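PDB 4JW0: carbon dioxide concentrating mechanism protein, which probably forms the pentameric vertices of the carboxysome shell, the polyhedral protein compartment in which RuBisCO is sequestered for carbon dioxide fixation. Local coordinates for residues 1-6 and 54-59; 24-29 and 40-45. All coordinates share one frame; numbering follows the deposited sequence.

Contact 1 (1-6 and 54-59); sequences MQIGRV and WVLFSR
Q2 pairs with F57 and G4 with V55 as antiparallel hydrogen-bonded pairs, with I3-L56 and R5-W54 as the non-hydrogen-bonded pairs between and beyond them. The local strand axes approach to 4.6 Å and run at 134° to each other, so the ladder is strongly twisted. Its bonds tighten along the chain. Q2 N is 3.2 Å from F57 O. At the other end V55 N is 2.8 Å from G4 O. On the face of I3, I3 CG2 meets the six-membered ring of W54 at CE3 (3.7 Å), while CG1 reaches L56 CD2. On the other face F57, its CG between the backbone N and the carbonyl carbon (chi1 72°), leans across the Q2 backbone, and CE1 lies 3.8 Å from Q2 CB. G4 makes room here: its N sits at the ring edge, where a side chain would crowd CE1. The R59 guanidinium, salt-bridged to E41, lays one face against F57 CE2. With an alanine here instead of F57, G4 would probably be left beside a gap and the R59 guanidinium without the ring against its face. Such a coiled antiparallel pairing belongs to the OB-fold barrel of the CcmL/EutN family.

Contact 2 (24-29 and 40-45); sequences FLLLQL and YEVAAD
L25-A43 and L27-E41 are the hydrogen-bonded pairs of this antiparallel ladder, whose local axes run at 151° and approach to 4.5 Å; four backbone bonds join them, the straightest from L25 N to A43 O (2.8 Å, 175° at the hydrogen). On the face of L26, V42 and Y40, the leucine swings its CG away from the backbone N (chi1 172°), which carries CD1 obliquely across to the tyrosine ring, 3.5 Å from Y40 CD2. The same methyl brushes V42 CG2, so one branch of L26 touches two residues of 40-45. Farther along that face, F24 meets V42 chiefly through its CB, 3.7 Å from V42 CG1.

L25, L27, A43 and E41 share the other face, where the aliphatic side chains do the packing. L27 CD1 packs on A43 CB at 3.7 Å, and L27 CB lies against E41 O, the acceptor of its own backbone N-H. At the end of the ladder L25 CD1 lies 3.3 Å from D45 OD2, with D45 CB close by; the loop that follows holds this carboxylate through A49 N at OD2 and V47 N and G48 N at OD1.

Strand 24-30 continues the sheet on its far side into strand 2-11, through backbone bonds such as F24 with V10. Strand 39-44 is outermost within this chain and meets a neighbouring subunit there, with backbone bonds from V42, E41 OE2 bonded to M1 N of that subunit, and Y40 OH to its I30 O and I3 N. The face of L27 and A43 looks into the barrel, where L27 touches V55 and F57 of strand 54-59, and A43 touches A76 and V78 of strand 76-81.

How the contacts relate
Contact 2 is nested within the chain between the two halves of contact 1, and their centres lie 8 Å apart in one sheet. Segments 1-6 and 24-29 sit on adjacent strands, joined by a probable hydrogen bond from R5 N to Q28 O (2.7 Å). F57 fills the space between the contacts, its CD1 3.7 Å from L27 CD1 and its CZ equally far from L29 CD1. A salt bridge from R59 NH2 to E41 OE1 (3.1 Å) ties segments 54-59 and 40-45 together. The two contacts also meet across the pentamer interface: Q2 NE2 bonds to Y40 O of a neighbouring subunit, and L56 packs on that subunit's V42.

Contact 1 (1-6 and 54-59)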
loop_
_atom_site.group_PDB
_atom_site.type_symbol
_atom_site.label_atom_id
_atom_site.label_comp_id
_atom_site.label_asym_id
_atom_site.label_seq_id
_atom_site.Cartn_x
_atom_site.Cartn_y
_atom_site.Cartn_z
ATOM N N MET A 1 -1.754 9.229 -7.113
ATOM C CA MET A 1 -0.533 9.266 -7.962
ATOM C C MET A 1 0.514 10.159 -7.317
ATOM O O MET A 1 0.185 11.079 -6.564
ATOM C CB MET A 1 -0.863 9.802 -9.358
ATOM C CG MET A 1 -1.676 8.861 -10.225
ATOM S SD MET A 1 -3.433 8.811 -9.826
ATOM C CE MET A 1 -3.986 10.389 -10.473
ATOM N N GLN A 2 1.779 9.879 -7.609
ATOM C CA GLN A 2 2.866 10.749 -7.201
ATOM C C GLN A 2 3.602 11.264 -8.432
ATOM O O GLN A 2 3.433 10.749 -9.540
ATOM C CB GLN A 2 3.846 10.009 -6.287
ATOM C CG GLN A 2 3.264 9.584 -4.948
ATOM C CD GLN A 2 3.069 10.746 -3.998
ATOM O OE1 GLN A 2 4.008 11.476 -3.688
ATOM N NE2 GLN A 2 1.842 10.929 -3.535
ATOM N N ILE A 3 4.419 12.289 -8.221
ATOM C CA ILE A 3 5.255 12.840 -9.276
ATOM C C ILE A 3 6.646 12.239 -9.153
ATOM O O ILE A 3 7.193 12.136 -8.058
ATOM C CB ILE A 3 5.339 14.373 -9.181
ATOM C CG1 ILE A 3 3.935 14.977 -9.266
ATOM C CG2 ILE A 3 6.240 14.941 -10.287
ATOM C CD1 ILE A 3 3.846 16.417 -8.824
ATOM N N GLY A 4 7.199 11.811 -10.278
ATOM C CA GLY A 4 8.548 11.291 -10.311
ATOM C C GLY A 4 9.338 11.934 -11.425
ATOM O O GLY A 4 8.773 12.450 -12.390
ATOM N N ARG A 5 10.656 11.901 -11.284
ATOM C CA ARG A 5 11.558 12.400 -12.311
ATOM C C ARG A 5 12.315 11.211 -12.897
ATOM O O ARG A 5 12.797 10.350 -12.158
ATOM C CB ARG A 5 12.508 13.427 -11.680
ATOM C CG ARG A 5 13.692 13.845 -12.524
ATOM C CD ARG A 5 14.450 14.990 -11.845
ATOM N NE ARG A 5 15.403 14.525 -10.832
ATOM C CZ ARG A 5 16.709 14.809 -10.824
ATOM N NH1 ARG A 5 17.253 15.565 -11.775
ATOM N NH2 ARG A 5 17.487 14.335 -9.854
ATOM N N VAL A 6 12.386 11.132 -14.222
ATOM C CA VAL A 6 13.020 9.989 -14.862
ATOM C C VAL A 6 14.532 10.098 -14.717
ATOM O O VAL A 6 15.132 11.086 -15.155
ATOM C CB VAL A 6 12.669 9.884 -16.357
ATOM C CG1 VAL A 6 13.371 8.691 -16.973
ATOM C CG2 VAL A 6 11.163 9.780 -16.559
ATOM N N TRP A 54 9.363 14.992 -15.941
ATOM C CA TRP A 54 8.495 14.723 -14.807
ATOM C C TRP A 54 7.337 13.869 -15.281
ATOM O O TRP A 54 6.762 14.129 -16.335
ATOM C CB TRP A 54 7.952 16.015 -14.200
ATOM C CG TRP A 54 8.905 16.728 -13.291
ATOM C CD1 TRP A 54 10.265 16.650 -13.300
ATOM C CD2 TRP A 54 8.561 17.629 -12.234
ATOM N NE1 TRP A 54 10.789 17.453 -12.311
ATOM C CE2 TRP A 54 9.763 18.066 -11.646
ATOM C CE3 TRP A 54 7.353 18.114 -11.730
ATOM C CZ2 TRP A 54 9.791 18.959 -10.581
ATOM C CZ3 TRP A 54 7.383 19.003 -10.674
ATOM C CH2 TRP A 54 8.594 19.416 -10.110
ATOM N N VAL A 55 6.992 12.849 -14.505
ATOM C CA VAL A 55 5.859 12.005 -14.844
ATOM C C VAL A 55 4.923 11.842 -13.657
ATOM O O VAL A 55 5.324 11.996 -12.498
ATOM C CB VAL A 55 6.314 10.601 -15.301
ATOM C CG1 VAL A 55 7.222 10.701 -16.506
ATOM C CG2 VAL A 55 7.008 9.864 -14.159
ATOM N N LEU A 56 3.665 11.541 -13.955
ATOM C CA LEU A 56 2.751 11.019 -12.955
ATOM C C LEU A 56 2.827 9.508 -13.030
ATOM O O LEU A 56 2.865 8.941 -14.130
ATOM C CB LEU A 56 1.315 11.447 -13.235
ATOM C CG LEU A 56 0.890 12.874 -12.909
ATOM C CD1 LEU A 56 -0.552 13.066 -13.381
ATOM C CD2 LEU A 56 1.021 13.184 -11.422
ATOM N N PHE A 57 2.855 8.849 -11.878
ATOM C CA PHE A 57 2.832 7.397 -11.869
ATOM C C PHE A 57 1.912 6.871 -10.785
ATOM O O PHE A 57 1.688 7.525 -9.762
ATOM C CB PHE A 57 4.244 6.804 -11.749
ATOM C CG PHE A 57 4.877 6.969 -10.394
ATOM C CD1 PHE A 57 5.535 8.144 -10.061
ATOM C CD2 PHE A 57 4.850 5.933 -9.468
ATOM C CE1 PHE A 57 6.134 8.297 -8.820
ATOM C CE2 PHE A 57 5.448 6.079 -8.223
ATOM C CZ PHE A 57 6.089 7.264 -7.899
ATOM N N SER A 58 1.359 5.694 -11.051
ATOM C CA SER A 58 0.447 5.033 -10.136
ATOM C C SER A 58 1.072 3.753 -9.646
ATOM O O SER A 58 1.938 3.182 -10.317
ATOM C CB SER A 58 -0.867 4.710 -10.838
ATOM O OG SER A 58 -1.549 5.898 -11.172
ATOM N N ARG A 59 0.610 3.303 -8.484
ATOM C CA ARG A 59 1.091 2.080 -7.862
ATOM C C ARG A 59 -0.059 1.119 -7.643
ATOM O O ARG A 59 -1.219 1.533 -7.528
ATOM C CB ARG A 59 1.727 2.380 -6.510
ATOM C CG ARG A 59 2.970 3.240 -6.553
ATOM C CD ARG A 59 3.258 3.776 -5.151
ATOM N NE ARG A 59 4.682 4.014 -4.926
ATOM C CZ ARG A 59 5.231 5.196 -4.646
ATOM N NH1 ARG A 59 4.489 6.297 -4.544
ATOM N NH2 ARG A 59 6.542 5.283 -4.466
#

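Contact 2 (24-29 and 40-45)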
loop_
_atom_site.group_PDB
_atom_site.type_symbol
_atom_site.label_atom_id
_atom_site.label_comp_id
_atom_site.label_asym_id
_atom_site.label_seq_id
_atom_site.Cartn_x
_atom_site.Cartn_y
_atom_site.Cartn_z
ATOM N N PHE A 24 11.409 -0.598 -18.272
ATOM C CA PHE A 24 11.440 -0.234 -16.860
ATOM C C PHE A 24 12.183 1.075 -16.672
ATOM O O PHE A 24 13.364 1.171 -17.002
ATOM C CB PHE A 24 12.138 -1.321 -16.035
ATOM C CG PHE A 24 11.502 -2.681 -16.142
ATOM C CD1 PHE A 24 10.219 -2.908 -15.662
ATOM C CD2 PHE A 24 12.201 -3.742 -16.694
ATOM C CE1 PHE A 24 9.644 -4.161 -15.747
ATOM C CE2 PHE A 24 11.628 -4.998 -16.778
ATOM C CZ PHE A 24 10.350 -5.206 -16.310
ATOM N N LEU A 25 11.499 2.081 -16.132
ATOM C CA LEU A 25 12.141 3.358 -15.840
ATOM C C LEU A 25 12.389 3.521 -14.353
ATOM O O LEU A 25 11.512 3.265 -13.540
ATOM C CB LEU A 25 11.280 4.532 -16.314
ATOM C CG LEU A 25 11.160 4.786 -17.811
ATOM C CD1 LEU A 25 10.355 6.056 -18.041
ATOM C CD2 LEU A 25 12.524 4.882 -18.464
ATOM N N LEU A 26 13.592 3.963 -14.010
ATOM C CA LEU A 26 13.904 4.355 -12.649
ATOM C C LEU A 26 13.419 5.781 -12.423
ATOM O O LEU A 26 13.876 6.715 -13.079
ATOM C CB LEU A 26 15.409 4.264 -12.408
ATOM C CG LEU A 26 15.911 4.815 -11.077
ATOM C CD1 LEU A 26 15.443 3.926 -9.943
ATOM C CD2 LEU A 26 17.423 4.933 -11.095
ATOM N N LEU A 27 12.483 5.938 -11.493
ATOM C CA LEU A 27 11.902 7.235 -11.181
ATOM C C LEU A 27 12.343 7.697 -9.806
ATOM O O LEU A 27 12.290 6.935 -8.840
ATOM C CB LEU A 27 10.371 7.161 -11.188
ATOM C CG LEU A 27 9.656 6.622 -12.428
ATOM C CD1 LEU A 27 8.157 6.693 -12.216
ATOM C CD2 LEU A 27 10.058 7.401 -13.670
ATOM N N GLN A 28 12.759 8.955 -9.714
ATOM C CA GLN A 28 13.026 9.569 -8.422
ATOM C C GLN A 28 11.817 10.374 -7.973
ATOM O O GLN A 28 11.290 11.186 -8.729
ATOM C CB GLN A 28 14.249 10.483 -8.500
ATOM C CG GLN A 28 14.538 11.204 -7.203
ATOM C CD GLN A 28 15.827 12.007 -7.255
ATOM O OE1 GLN A 28 16.270 12.428 -8.322
ATOM N NE2 GLN A 28 16.432 12.218 -6.100
ATOM N N LEU A 29 11.376 10.151 -6.741
ATOM C CA LEU A 29 10.224 10.873 -6.224
ATOM C C LEU A 29 10.518 12.360 -6.110
ATOM O O LEU A 29 11.636 12.774 -5.773
ATOM C CB LEU A 29 9.795 10.326 -4.862
ATOM C CG LEU A 29 8.867 9.105 -4.848
ATOM C CD1 LEU A 29 7.463 9.506 -5.256
ATOM C CD2 LEU A 29 9.394 8.001 -5.750
ATOM N N TYR A 40 12.780 6.262 -4.552
ATOM C CA TYR A 40 12.635 5.926 -5.967
ATOM C C TYR A 40 11.572 4.836 -6.175
ATOM O O TYR A 40 11.160 4.145 -5.238
ATOM C CB TYR A 40 13.971 5.440 -6.537
ATOM C CG TYR A 40 14.278 4.014 -6.146
ATOM C CD1 TYR A 40 14.937 3.728 -4.954
ATOM C CD2 TYR A 40 13.885 2.955 -6.950
ATOM C CE1 TYR A 40 15.205 2.426 -4.582
ATOM C CE2 TYR A 40 14.150 1.646 -6.587
ATOM C CZ TYR A 40 14.808 1.390 -5.397
ATOM O OH TYR A 40 15.069 0.093 -5.022
ATOM N N GLU A 41 11.140 4.696 -7.420
ATOM C CA GLU A 41 10.267 3.605 -7.831
ATOM C C GLU A 41 10.670 3.224 -9.240
ATOM O O GLU A 41 11.042 4.093 -10.035
ATOM C CB GLU A 41 8.796 4.045 -7.817
ATOM C CG GLU A 41 7.792 2.907 -8.057
ATOM C CD GLU A 41 7.496 2.093 -6.794
ATOM O OE1 GLU A 41 7.675 2.625 -5.681
ATOM O OE2 GLU A 41 7.078 0.920 -6.909
ATOM N N VAL A 42 10.630 1.933 -9.552
ATOM C CA VAL A 42 10.819 1.489 -10.929
ATOM C C VAL A 42 9.443 1.222 -11.526
ATOM O O VAL A 42 8.658 0.444 -10.985
ATOM C CB VAL A 42 11.703 0.232 -11.025
ATOM C CG1 VAL A 42 11.877 -0.182 -12.472
ATOM C CG2 VAL A 42 13.061 0.487 -10.382
ATOM N N ALA A 43 9.147 1.889 -12.634
ATOM C CA ALA A 43 7.821 1.840 -13.221
ATOM C C ALA A 43 7.852 1.379 -14.671
ATOM O O ALA A 43 8.795 1.661 -15.411
ATOM C CB ALA A 43 7.157 3.206 -13.116
ATOM N N ALA A 44 6.812 0.659 -15.068
ATOM C CA ALA A 44 6.615 0.310 -16.464
ATOM C C ALA A 44 6.242 1.566 -17.241
ATOM O O ALA A 44 5.394 2.350 -16.805
ATOM C CB ALA A 44 5.528 -0.732 -16.601
ATOM N N ASP A 45 6.872 1.753 -18.395
ATOM C CA ASP A 45 6.636 2.941 -19.205
ATOM C C ASP A 45 6.155 2.591 -20.602
ATOM O O ASP A 45 6.945 2.186 -21.460
ATOM C CB ASP A 45 7.898 3.793 -19.319
ATOM C CG ASP A 45 7.672 5.053 -20.152
ATOM O OD1 ASP A 45 6.520 5.542 -20.194
ATOM O OD2 ASP A 45 8.638 5.553 -20.769
#